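Long-range contact in hypothetical NUDIX hydrolase (Listeria monocytogenes, PDB 3SON), which is a putative NUDIX hydrolase that probably cleaves substrates built on a nucleoside diphosphate linked to another moiety, with the help of bound divalent metal ions: residues A[20-34]-A[108-121]. Residues are numbered along the deposited sequence; the frame is centred on the assembly and turned at random.
Sequences YQFGVLHRTDADVWQ and LEHSELRWVSYESA
W115 brings the six-membered part of its indole up against the bare backbone of G23, W115 CZ3 3.3 Å from G23 N, filling the hollow that the glycine offers on this face of the sheet. Next along the same face, L25 CD2 butts against L113 CD1 (3.6 Å), while L25 CB sits over the H110 ring in a CH-pi contact, with E109 CB on the opposite face. That sandwiched ring sends NE2 to Q34 OE1 (2.9 Å), which also accepts from R27 NH1. The same R27 NH1 forms a salt bridge to E109 OE2 from above the carboxylate plane. On the other face, the R114 chain, bent at CG-CD (chi3 -80°), sets its guanidinium under W33, whose CH2 reaches over one guanidinium face, 3.5 Å from R114 NE, the two planes 53° apart; E112 OE2 accepts from R114 NE in a salt bridge, close to the guanidinium plane. H26 donates from ND1 to S111 OG (2.8 Å) and from NE2 to D31. Farther along, the F22 ring turns its edge to Y118 N, F22 CE2 touches Y118 CB (3.8 Å), and V24 CG1 packs on A121. These contacts flank antiparallel strands 20-27 and 112-116 in the mixed sheet of a NUDIX fold, with E109 near the bound calcium ion.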
# COMPACT_ATOMS: atom_id res chain seq x y z
N TYR A 20 20.97 -12.49 -4.63
CA TYR A 20 20.57 -12.01 -3.34
C TYR A 20 19.46 -12.90 -2.86
O TYR A 20 18.66 -13.44 -3.66
CB TYR A 20 20.05 -10.59 -3.42
CG TYR A 20 21.14 -9.58 -3.69
CD1 TYR A 20 21.88 -9.06 -2.64
CD2 TYR A 20 21.41 -9.14 -4.97
CE1 TYR A 20 22.88 -8.13 -2.86
CE2 TYR A 20 22.42 -8.22 -5.20
CZ TYR A 20 23.14 -7.71 -4.13
OH TYR A 20 24.16 -6.80 -4.31
N GLN A 21 19.44 -13.11 -1.55
CA GLN A 21 18.35 -13.78 -0.90
C GLN A 21 17.67 -12.86 0.12
O GLN A 21 18.30 -11.94 0.68
CB GLN A 21 18.82 -15.07 -0.26
CG GLN A 21 19.30 -16.07 -1.32
CD GLN A 21 19.29 -17.50 -0.83
OE1 GLN A 21 19.57 -17.76 0.32
NE2 GLN A 21 18.93 -18.43 -1.71
N PHE A 22 16.41 -13.17 0.42
CA PHE A 22 15.57 -12.33 1.23
C PHE A 22 15.00 -13.18 2.36
O PHE A 22 14.66 -14.37 2.18
CB PHE A 22 14.47 -11.74 0.35
CG PHE A 22 14.99 -10.93 -0.80
CD1 PHE A 22 15.37 -9.63 -0.58
CD2 PHE A 22 15.19 -11.49 -2.05
CE1 PHE A 22 15.93 -8.87 -1.58
CE2 PHE A 22 15.69 -10.72 -3.08
CZ PHE A 22 16.11 -9.43 -2.83
N GLY A 23 14.96 -12.57 3.52
CA GLY A 23 14.59 -13.23 4.73
C GLY A 23 13.10 -13.06 5.05
O GLY A 23 12.59 -11.95 5.16
N VAL A 24 12.36 -14.16 5.04
CA VAL A 24 10.95 -14.10 5.42
C VAL A 24 10.74 -14.92 6.67
O VAL A 24 11.40 -15.93 6.87
CB VAL A 24 10.01 -14.62 4.32
CG1 VAL A 24 10.22 -13.84 3.04
CG2 VAL A 24 10.29 -16.09 3.98
N LEU A 25 9.75 -14.51 7.46
CA LEU A 25 9.49 -15.08 8.80
C LEU A 25 8.16 -15.74 8.83
O LEU A 25 7.19 -15.14 8.39
CB LEU A 25 9.53 -13.98 9.85
CG LEU A 25 10.85 -13.20 10.03
CD1 LEU A 25 10.65 -11.92 10.84
CD2 LEU A 25 11.90 -14.04 10.75
N HIS A 26 8.12 -16.97 9.33
CA HIS A 26 6.90 -17.66 9.45
C HIS A 26 6.42 -17.51 10.86
O HIS A 26 7.19 -17.62 11.81
CB HIS A 26 7.11 -19.09 9.11
CG HIS A 26 5.83 -19.85 9.04
ND1 HIS A 26 5.38 -20.59 10.08
CD2 HIS A 26 4.93 -20.00 8.01
CE1 HIS A 26 4.19 -21.13 9.74
NE2 HIS A 26 3.92 -20.79 8.47
N ARG A 27 5.13 -17.17 11.01
CA ARG A 27 4.59 -16.99 12.35
C ARG A 27 4.36 -18.31 13.15
O ARG A 27 4.03 -19.40 12.61
CB ARG A 27 3.27 -16.24 12.28
CG ARG A 27 3.45 -14.77 11.92
CD ARG A 27 2.14 -14.02 12.20
NE ARG A 27 1.77 -13.96 13.63
CZ ARG A 27 2.25 -13.06 14.46
NH1 ARG A 27 3.17 -12.18 14.04
NH2 ARG A 27 1.86 -13.04 15.74
N THR A 28 4.58 -18.22 14.45
CA THR A 28 4.30 -19.38 15.33
C THR A 28 2.83 -19.73 15.38
O THR A 28 2.46 -20.94 15.37
CB THR A 28 4.87 -19.16 16.76
OG1 THR A 28 6.29 -19.00 16.64
CG2 THR A 28 4.51 -20.35 17.71
N ASP A 29 1.95 -18.71 15.48
CA ASP A 29 0.52 -18.89 15.76
C ASP A 29 -0.40 -18.92 14.56
O ASP A 29 -1.59 -19.08 14.69
CB ASP A 29 0.09 -17.75 16.72
CG ASP A 29 0.03 -16.40 16.06
OD1 ASP A 29 0.20 -16.32 14.79
OD2 ASP A 29 -0.20 -15.39 16.76
N ALA A 30 0.16 -18.86 13.35
CA ALA A 30 -0.63 -18.79 12.11
C ALA A 30 0.24 -19.19 10.95
O ALA A 30 1.44 -18.92 10.98
CB ALA A 30 -1.23 -17.40 11.90
N ASP A 31 -0.34 -19.78 9.90
CA ASP A 31 0.42 -20.08 8.67
C ASP A 31 0.55 -18.79 7.81
O ASP A 31 -0.15 -18.62 6.81
CB ASP A 31 -0.21 -21.23 7.89
CG ASP A 31 0.67 -21.74 6.73
OD1 ASP A 31 1.89 -21.41 6.67
OD2 ASP A 31 0.14 -22.49 5.87
N VAL A 32 1.44 -17.90 8.24
CA VAL A 32 1.57 -16.56 7.70
C VAL A 32 3.05 -16.24 7.61
O VAL A 32 3.75 -16.46 8.54
CB VAL A 32 0.88 -15.54 8.68
CG1 VAL A 32 1.39 -14.12 8.47
CG2 VAL A 32 -0.62 -15.59 8.58
N TRP A 33 3.50 -15.71 6.45
CA TRP A 33 4.89 -15.35 6.25
C TRP A 33 4.90 -13.84 6.17
O TRP A 33 3.99 -13.23 5.56
CB TRP A 33 5.38 -15.90 4.92
CG TRP A 33 5.62 -17.35 4.88
CD1 TRP A 33 4.73 -18.35 4.50
CD2 TRP A 33 6.82 -18.04 5.29
NE1 TRP A 33 5.31 -19.57 4.62
CE2 TRP A 33 6.56 -19.45 5.11
CE3 TRP A 33 8.05 -17.64 5.81
CZ2 TRP A 33 7.50 -20.43 5.41
CZ3 TRP A 33 9.01 -18.62 6.08
CH2 TRP A 33 8.72 -20.00 5.89
N GLN A 34 5.83 -13.22 6.87
CA GLN A 34 5.93 -11.75 6.92
C GLN A 34 7.38 -11.28 7.11
O GLN A 34 8.33 -12.06 7.36
CB GLN A 34 5.08 -11.17 8.09
CG GLN A 34 5.57 -11.65 9.49
CD GLN A 34 4.66 -11.37 10.67
OE1 GLN A 34 4.91 -11.91 11.77
NE2 GLN A 34 3.69 -10.44 10.51
N LEU A 108 9.81 -15.68 20.16
CA LEU A 108 8.75 -16.68 20.14
C LEU A 108 7.61 -16.42 19.10
O LEU A 108 6.81 -17.32 18.82
CB LEU A 108 8.15 -16.86 21.53
CG LEU A 108 9.10 -17.21 22.68
CD1 LEU A 108 8.34 -17.46 23.99
CD2 LEU A 108 9.95 -18.43 22.31
N GLU A 109 7.52 -15.22 18.57
CA GLU A 109 6.48 -14.86 17.60
C GLU A 109 6.62 -15.64 16.27
O GLU A 109 5.64 -15.77 15.57
CB GLU A 109 6.55 -13.36 17.29
CG GLU A 109 5.26 -12.82 16.69
CD GLU A 109 5.17 -11.30 16.73
OE1 GLU A 109 5.16 -10.72 17.84
OE2 GLU A 109 5.09 -10.68 15.64
N HIS A 110 7.83 -16.15 15.99
CA HIS A 110 8.18 -16.81 14.74
C HIS A 110 8.74 -18.20 14.87
O HIS A 110 9.44 -18.54 15.86
CB HIS A 110 9.17 -15.90 13.93
CG HIS A 110 8.59 -14.56 13.60
ND1 HIS A 110 9.08 -13.43 14.12
CD2 HIS A 110 7.51 -14.18 12.84
CE1 HIS A 110 8.35 -12.40 13.73
NE2 HIS A 110 7.39 -12.85 12.95
N SER A 111 8.47 -19.02 13.85
CA SER A 111 8.90 -20.43 13.82
C SER A 111 10.05 -20.72 12.87
O SER A 111 10.64 -21.77 12.93
CB SER A 111 7.75 -21.35 13.43
OG SER A 111 7.26 -21.13 12.12
N GLU A 112 10.35 -19.78 12.02
CA GLU A 112 11.34 -19.99 11.00
C GLU A 112 11.68 -18.64 10.36
O GLU A 112 10.80 -17.83 10.11
CB GLU A 112 10.82 -21.02 9.94
CG GLU A 112 11.66 -21.10 8.67
CD GLU A 112 11.25 -22.16 7.71
OE1 GLU A 112 10.31 -22.94 8.00
OE2 GLU A 112 11.92 -22.29 6.65
N LEU A 113 12.99 -18.45 10.08
CA LEU A 113 13.47 -17.45 9.13
C LEU A 113 13.91 -18.29 7.91
O LEU A 113 14.67 -19.26 8.09
CB LEU A 113 14.69 -16.73 9.64
CG LEU A 113 15.44 -15.70 8.73
CD1 LEU A 113 14.56 -14.52 8.40
CD2 LEU A 113 16.81 -15.24 9.24
N ARG A 114 13.37 -17.98 6.73
CA ARG A 114 13.78 -18.62 5.51
C ARG A 114 14.38 -17.61 4.54
O ARG A 114 13.82 -16.54 4.28
CB ARG A 114 12.56 -19.34 4.90
CG ARG A 114 12.92 -20.30 3.77
CD ARG A 114 11.63 -20.75 3.08
NE ARG A 114 10.96 -21.81 3.84
CZ ARG A 114 9.84 -22.43 3.47
NH1 ARG A 114 9.23 -22.16 2.32
NH2 ARG A 114 9.33 -23.40 4.24
N TRP A 115 15.56 -17.96 4.03
CA TRP A 115 16.31 -17.16 3.07
C TRP A 115 15.95 -17.69 1.69
O TRP A 115 16.19 -18.88 1.37
CB TRP A 115 17.80 -17.36 3.31
CG TRP A 115 18.27 -16.70 4.53
CD1 TRP A 115 18.73 -17.27 5.69
CD2 TRP A 115 18.30 -15.28 4.77
NE1 TRP A 115 19.04 -16.31 6.63
CE2 TRP A 115 18.78 -15.09 6.12
CE3 TRP A 115 17.94 -14.16 4.03
CZ2 TRP A 115 18.91 -13.83 6.70
CZ3 TRP A 115 18.04 -12.91 4.64
CH2 TRP A 115 18.57 -12.75 5.92
N VAL A 116 15.27 -16.85 0.89
CA VAL A 116 14.65 -17.28 -0.35
C VAL A 116 14.96 -16.30 -1.47
O VAL A 116 15.32 -15.16 -1.23
CB VAL A 116 13.11 -17.37 -0.16
CG1 VAL A 116 12.77 -18.43 0.90
CG2 VAL A 116 12.54 -16.01 0.28
N SER A 117 14.78 -16.74 -2.71
CA SER A 117 14.98 -15.85 -3.83
C SER A 117 13.86 -14.81 -3.88
O SER A 117 12.84 -14.94 -3.23
CB SER A 117 14.93 -16.62 -5.14
OG SER A 117 13.62 -17.09 -5.34
N TYR A 118 14.07 -13.78 -4.66
CA TYR A 118 13.05 -12.79 -4.89
C TYR A 118 11.72 -13.43 -5.23
O TYR A 118 10.65 -13.20 -4.58
CB TYR A 118 13.50 -11.82 -6.01
CG TYR A 118 12.43 -10.84 -6.41
CD1 TYR A 118 12.13 -9.73 -5.62
CD2 TYR A 118 11.64 -11.05 -7.53
CE1 TYR A 118 11.08 -8.87 -5.93
CE2 TYR A 118 10.62 -10.17 -7.87
CZ TYR A 118 10.37 -9.06 -7.11
OH TYR A 118 9.35 -8.18 -7.44
N GLU A 119 11.76 -14.27 -6.24
CA GLU A 119 10.55 -14.85 -6.79
C GLU A 119 9.86 -15.73 -5.76
O GLU A 119 8.63 -15.69 -5.62
CB GLU A 119 10.89 -15.55 -8.11
CG GLU A 119 11.45 -14.56 -9.14
CD GLU A 119 12.97 -14.25 -9.05
OE1 GLU A 119 13.73 -14.85 -8.23
OE2 GLU A 119 13.42 -13.40 -9.88
N SER A 120 10.65 -16.41 -4.93
CA SER A 120 10.10 -17.28 -3.90
C SER A 120 9.47 -16.48 -2.80
O SER A 120 8.37 -16.78 -2.38
CB SER A 120 11.15 -18.23 -3.33
OG SER A 120 11.56 -19.14 -4.36
N ALA A 121 10.11 -15.34 -2.46
CA ALA A 121 9.59 -14.42 -1.43
C ALA A 121 8.22 -13.85 -1.85
O ALA A 121 7.30 -13.77 -1.02
CB ALA A 121 10.60 -13.30 -1.21
O HOH W 1 16.81 -13.37 -5.67
O HOH W 2 18.66 -20.22 1.65